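Local coordinates for protein enoyl-CoA hydratase/isomerase (Mycobacterium abscessus, PDB 3QXZ) that probably acts on enoyl-CoA thioesters, as a hydratase or isomerase of the crotonase-like family in fatty acid metabolism, at residues E207-D218 with V229-L240. Residues are numbered along the deposited sequence; the frame is centred on the assembly and turned at random.
Sequences ESAALTKRLLWD and VAARETADHLRL
The guanidinium of R232 carries L215 CD1 over one face, 3.6 Å above the plane and toward its rim, while D218 OD2 and a water lie at its edge, in plane. R232 grips D218 end-on: NH1 and NH2 both donate to OD2, each at 3.0 Å, and the bond from NH1 uses the anti lone pair. The carboxylate is turned 63° from the guanidinium. D218 OD1 takes the salt bridge from R214 NH1, so one carboxylate ties two arginines into a single salt-bridge network; R214 NH2 is also held by the carbonyls of F95 and L97. The R239 guanidinium has E207 OE2 at its edge, donated to side-on by NE (2.9 Å) and NH2, both from the same face of the carboxylate. The extended chain of R239, from CG to NE, carries its guanidinium across to this oxygen.

Both pairs lie along one side of the seam of a helical hairpin, formed by helices 206-222 and 226-241 of the crotonase-like fold; segments 207-218 and 229-240 run nearly antiparallel (169°), their axes 10.7 Å apart at closest approach. Between them L215 is a knob in the hole formed by V229, R232, E233 and D236. Its CG stands anti to the backbone N (chi1 179°), with CD1 against R232 CD. L215 CD2 lies 3.7 Å from E233 CG. L211 and L240 meet tip to tip, L211 CD1 lying 3.7 Å from L240 CG, and L240 CD2 packs on E207 CG. Polar links persist in the middle of the seam, where the water beside R232 accepts from NH2 and donates to L211 O and D236 OD2. The hairpin also faces the second subunit, whose V140 carbonyl is hydrogen-bonded to S208 OG and whose L145 and H147 hold the carboxylate of E233.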
# COMPACT_ATOMS: atom_id res chain seq x y z
N GLU A 207 -17.91 -16.18 13.03
CA GLU A 207 -18.20 -14.76 13.23
C GLU A 207 -16.91 -13.94 13.27
O GLU A 207 -16.90 -12.77 12.85
CB GLU A 207 -19.06 -14.54 14.49
CG GLU A 207 -19.71 -13.16 14.55
CD GLU A 207 -20.76 -12.89 13.48
OE1 GLU A 207 -21.19 -13.81 12.74
OE2 GLU A 207 -21.18 -11.72 13.40
N SER A 208 -15.82 -14.51 13.79
CA SER A 208 -14.52 -13.83 13.76
C SER A 208 -14.11 -13.50 12.32
O SER A 208 -13.72 -12.36 12.02
CB SER A 208 -13.46 -14.74 14.39
OG SER A 208 -13.69 -14.90 15.78
N ALA A 209 -14.20 -14.48 11.43
CA ALA A 209 -13.86 -14.23 10.02
C ALA A 209 -14.78 -13.19 9.40
O ALA A 209 -14.30 -12.29 8.70
CB ALA A 209 -13.93 -15.52 9.22
N ALA A 210 -16.08 -13.28 9.66
CA ALA A 210 -17.04 -12.36 9.04
C ALA A 210 -16.80 -10.92 9.49
O ALA A 210 -16.79 -10.00 8.66
CB ALA A 210 -18.47 -12.79 9.37
N LEU A 211 -16.64 -10.70 10.79
CA LEU A 211 -16.47 -9.34 11.30
C LEU A 211 -15.13 -8.77 10.89
O LEU A 211 -15.05 -7.57 10.57
CB LEU A 211 -16.62 -9.29 12.82
CG LEU A 211 -18.04 -9.57 13.34
CD1 LEU A 211 -18.04 -9.54 14.87
CD2 LEU A 211 -19.11 -8.63 12.78
N THR A 212 -14.08 -9.60 10.89
CA THR A 212 -12.76 -9.13 10.47
C THR A 212 -12.76 -8.75 8.98
O THR A 212 -12.27 -7.67 8.62
CB THR A 212 -11.72 -10.23 10.75
OG1 THR A 212 -11.69 -10.49 12.17
CG2 THR A 212 -10.30 -9.80 10.32
N LYS A 213 -13.33 -9.61 8.13
CA LYS A 213 -13.40 -9.29 6.71
C LYS A 213 -14.20 -8.02 6.47
O LYS A 213 -13.77 -7.14 5.72
CB LYS A 213 -14.01 -10.45 5.93
CG LYS A 213 -14.14 -10.08 4.43
CD LYS A 213 -14.52 -11.22 3.54
CE LYS A 213 -14.71 -10.72 2.11
NZ LYS A 213 -14.64 -11.82 1.09
N ARG A 214 -15.36 -7.92 7.10
CA ARG A 214 -16.21 -6.76 6.85
C ARG A 214 -15.64 -5.47 7.40
O ARG A 214 -15.84 -4.43 6.77
CB ARG A 214 -17.63 -7.01 7.35
CG ARG A 214 -18.33 -8.07 6.47
CD ARG A 214 -19.16 -7.49 5.33
NE ARG A 214 -18.64 -6.30 4.67
CZ ARG A 214 -17.74 -6.28 3.68
NH1 ARG A 214 -17.39 -5.11 3.15
NH2 ARG A 214 -17.16 -7.42 3.25
N LEU A 215 -14.93 -5.50 8.52
CA LEU A 215 -14.31 -4.26 9.00
C LEU A 215 -13.15 -3.86 8.09
O LEU A 215 -13.02 -2.68 7.70
CB LEU A 215 -13.88 -4.38 10.47
CG LEU A 215 -13.20 -3.13 11.04
CD1 LEU A 215 -14.01 -1.84 10.82
CD2 LEU A 215 -12.97 -3.35 12.52
N LEU A 216 -12.30 -4.82 7.74
CA LEU A 216 -11.19 -4.52 6.83
C LEU A 216 -11.70 -3.81 5.57
O LEU A 216 -11.20 -2.74 5.19
CB LEU A 216 -10.43 -5.81 6.48
CG LEU A 216 -9.28 -5.67 5.48
CD1 LEU A 216 -8.09 -5.02 6.08
CD2 LEU A 216 -8.92 -7.08 4.97
N TRP A 217 -12.71 -4.40 4.94
CA TRP A 217 -13.17 -3.88 3.66
C TRP A 217 -14.12 -2.69 3.81
O TRP A 217 -14.00 -1.75 3.01
CB TRP A 217 -13.78 -4.99 2.82
CG TRP A 217 -12.78 -5.91 2.22
CD1 TRP A 217 -12.57 -7.24 2.51
CD2 TRP A 217 -11.83 -5.57 1.21
NE1 TRP A 217 -11.54 -7.74 1.74
CE2 TRP A 217 -11.08 -6.74 0.93
CE3 TRP A 217 -11.54 -4.38 0.51
CZ2 TRP A 217 -10.08 -6.76 -0.04
CZ3 TRP A 217 -10.54 -4.41 -0.46
CH2 TRP A 217 -9.80 -5.59 -0.71
N ASP A 218 -15.04 -2.70 4.78
CA ASP A 218 -15.90 -1.51 4.95
C ASP A 218 -15.07 -0.27 5.18
O ASP A 218 -15.38 0.80 4.66
CB ASP A 218 -16.87 -1.62 6.13
CG ASP A 218 -18.05 -2.58 5.88
OD1 ASP A 218 -18.30 -3.00 4.73
OD2 ASP A 218 -18.72 -2.88 6.87
N VAL A 229 -12.58 3.13 12.98
CA VAL A 229 -12.16 1.73 12.95
C VAL A 229 -11.91 1.23 14.38
O VAL A 229 -12.33 0.10 14.73
CB VAL A 229 -10.90 1.51 12.08
CG1 VAL A 229 -10.48 0.03 12.12
CG2 VAL A 229 -11.17 1.91 10.63
N ALA A 230 -11.26 2.03 15.22
CA ALA A 230 -10.97 1.61 16.60
C ALA A 230 -12.28 1.34 17.36
O ALA A 230 -12.40 0.35 18.09
CB ALA A 230 -10.15 2.65 17.32
N ALA A 231 -13.26 2.22 17.16
CA ALA A 231 -14.57 2.02 17.81
C ALA A 231 -15.25 0.75 17.29
O ALA A 231 -15.85 0.01 18.08
CB ALA A 231 -15.47 3.23 17.61
N ARG A 232 -15.17 0.46 15.99
CA ARG A 232 -15.80 -0.77 15.50
C ARG A 232 -15.10 -2.02 15.98
O ARG A 232 -15.76 -3.02 16.21
CB ARG A 232 -16.03 -0.79 13.98
CG ARG A 232 -17.06 -1.88 13.71
CD ARG A 232 -17.10 -2.68 12.45
NE ARG A 232 -17.57 -1.84 11.39
CZ ARG A 232 -17.89 -2.22 10.14
NH1 ARG A 232 -18.22 -1.27 9.30
NH2 ARG A 232 -17.87 -3.48 9.69
N GLU A 233 -13.77 -1.99 16.13
CA GLU A 233 -13.09 -3.13 16.72
C GLU A 233 -13.62 -3.37 18.12
O GLU A 233 -13.88 -4.53 18.51
CB GLU A 233 -11.59 -2.88 16.81
CG GLU A 233 -10.85 -2.98 15.48
CD GLU A 233 -9.37 -2.72 15.60
OE1 GLU A 233 -8.92 -2.18 16.64
OE2 GLU A 233 -8.64 -3.04 14.63
N THR A 234 -13.81 -2.31 18.92
CA THR A 234 -14.39 -2.50 20.26
C THR A 234 -15.78 -3.12 20.19
O THR A 234 -16.07 -4.07 20.94
CB THR A 234 -14.36 -1.20 21.02
OG1 THR A 234 -12.98 -0.86 21.24
CG2 THR A 234 -15.04 -1.30 22.38
N ALA A 235 -16.64 -2.59 19.32
CA ALA A 235 -18.02 -3.08 19.21
C ALA A 235 -18.03 -4.52 18.71
O ALA A 235 -18.78 -5.37 19.24
CB ALA A 235 -18.84 -2.15 18.27
N ASP A 236 -17.20 -4.84 17.72
CA ASP A 236 -17.08 -6.22 17.25
C ASP A 236 -16.56 -7.15 18.34
O ASP A 236 -17.04 -8.29 18.46
CB ASP A 236 -16.16 -6.30 16.02
CG ASP A 236 -16.81 -5.77 14.75
OD1 ASP A 236 -18.02 -5.47 14.74
OD2 ASP A 236 -16.09 -5.65 13.75
N HIS A 237 -15.60 -6.69 19.14
CA HIS A 237 -15.12 -7.47 20.28
C HIS A 237 -16.24 -7.73 21.27
O HIS A 237 -16.33 -8.83 21.81
CB HIS A 237 -13.92 -6.81 20.94
CG HIS A 237 -12.62 -7.30 20.39
ND1 HIS A 237 -12.15 -6.94 19.15
CD2 HIS A 237 -11.71 -8.18 20.90
CE1 HIS A 237 -10.99 -7.55 18.91
NE2 HIS A 237 -10.72 -8.32 19.96
N LEU A 238 -17.09 -6.74 21.57
CA LEU A 238 -18.19 -7.01 22.49
C LEU A 238 -19.11 -8.07 21.92
O LEU A 238 -19.56 -8.95 22.66
CB LEU A 238 -18.94 -5.71 22.85
CG LEU A 238 -18.17 -4.66 23.67
CD1 LEU A 238 -19.07 -3.46 23.92
CD2 LEU A 238 -17.70 -5.26 24.99
N ARG A 239 -19.39 -8.02 20.62
CA ARG A 239 -20.21 -9.04 19.96
C ARG A 239 -19.56 -10.42 20.06
O ARG A 239 -20.24 -11.40 20.44
CB ARG A 239 -20.46 -8.66 18.50
CG ARG A 239 -21.27 -9.66 17.68
CD ARG A 239 -21.69 -9.06 16.35
NE ARG A 239 -22.32 -10.02 15.43
CZ ARG A 239 -23.60 -10.36 15.46
NH1 ARG A 239 -24.42 -9.86 16.38
NH2 ARG A 239 -24.08 -11.23 14.57
N LEU A 240 -18.27 -10.51 19.75
CA LEU A 240 -17.56 -11.79 19.80
C LEU A 240 -17.37 -12.32 21.21
O LEU A 240 -17.58 -13.52 21.47
CB LEU A 240 -16.19 -11.65 19.12
CG LEU A 240 -16.32 -11.39 17.62
CD1 LEU A 240 -14.98 -10.83 17.08
CD2 LEU A 240 -16.75 -12.65 16.84
O HOH W 1 -23.81 -13.51 12.56
O HOH W 2 -17.13 -5.86 11.21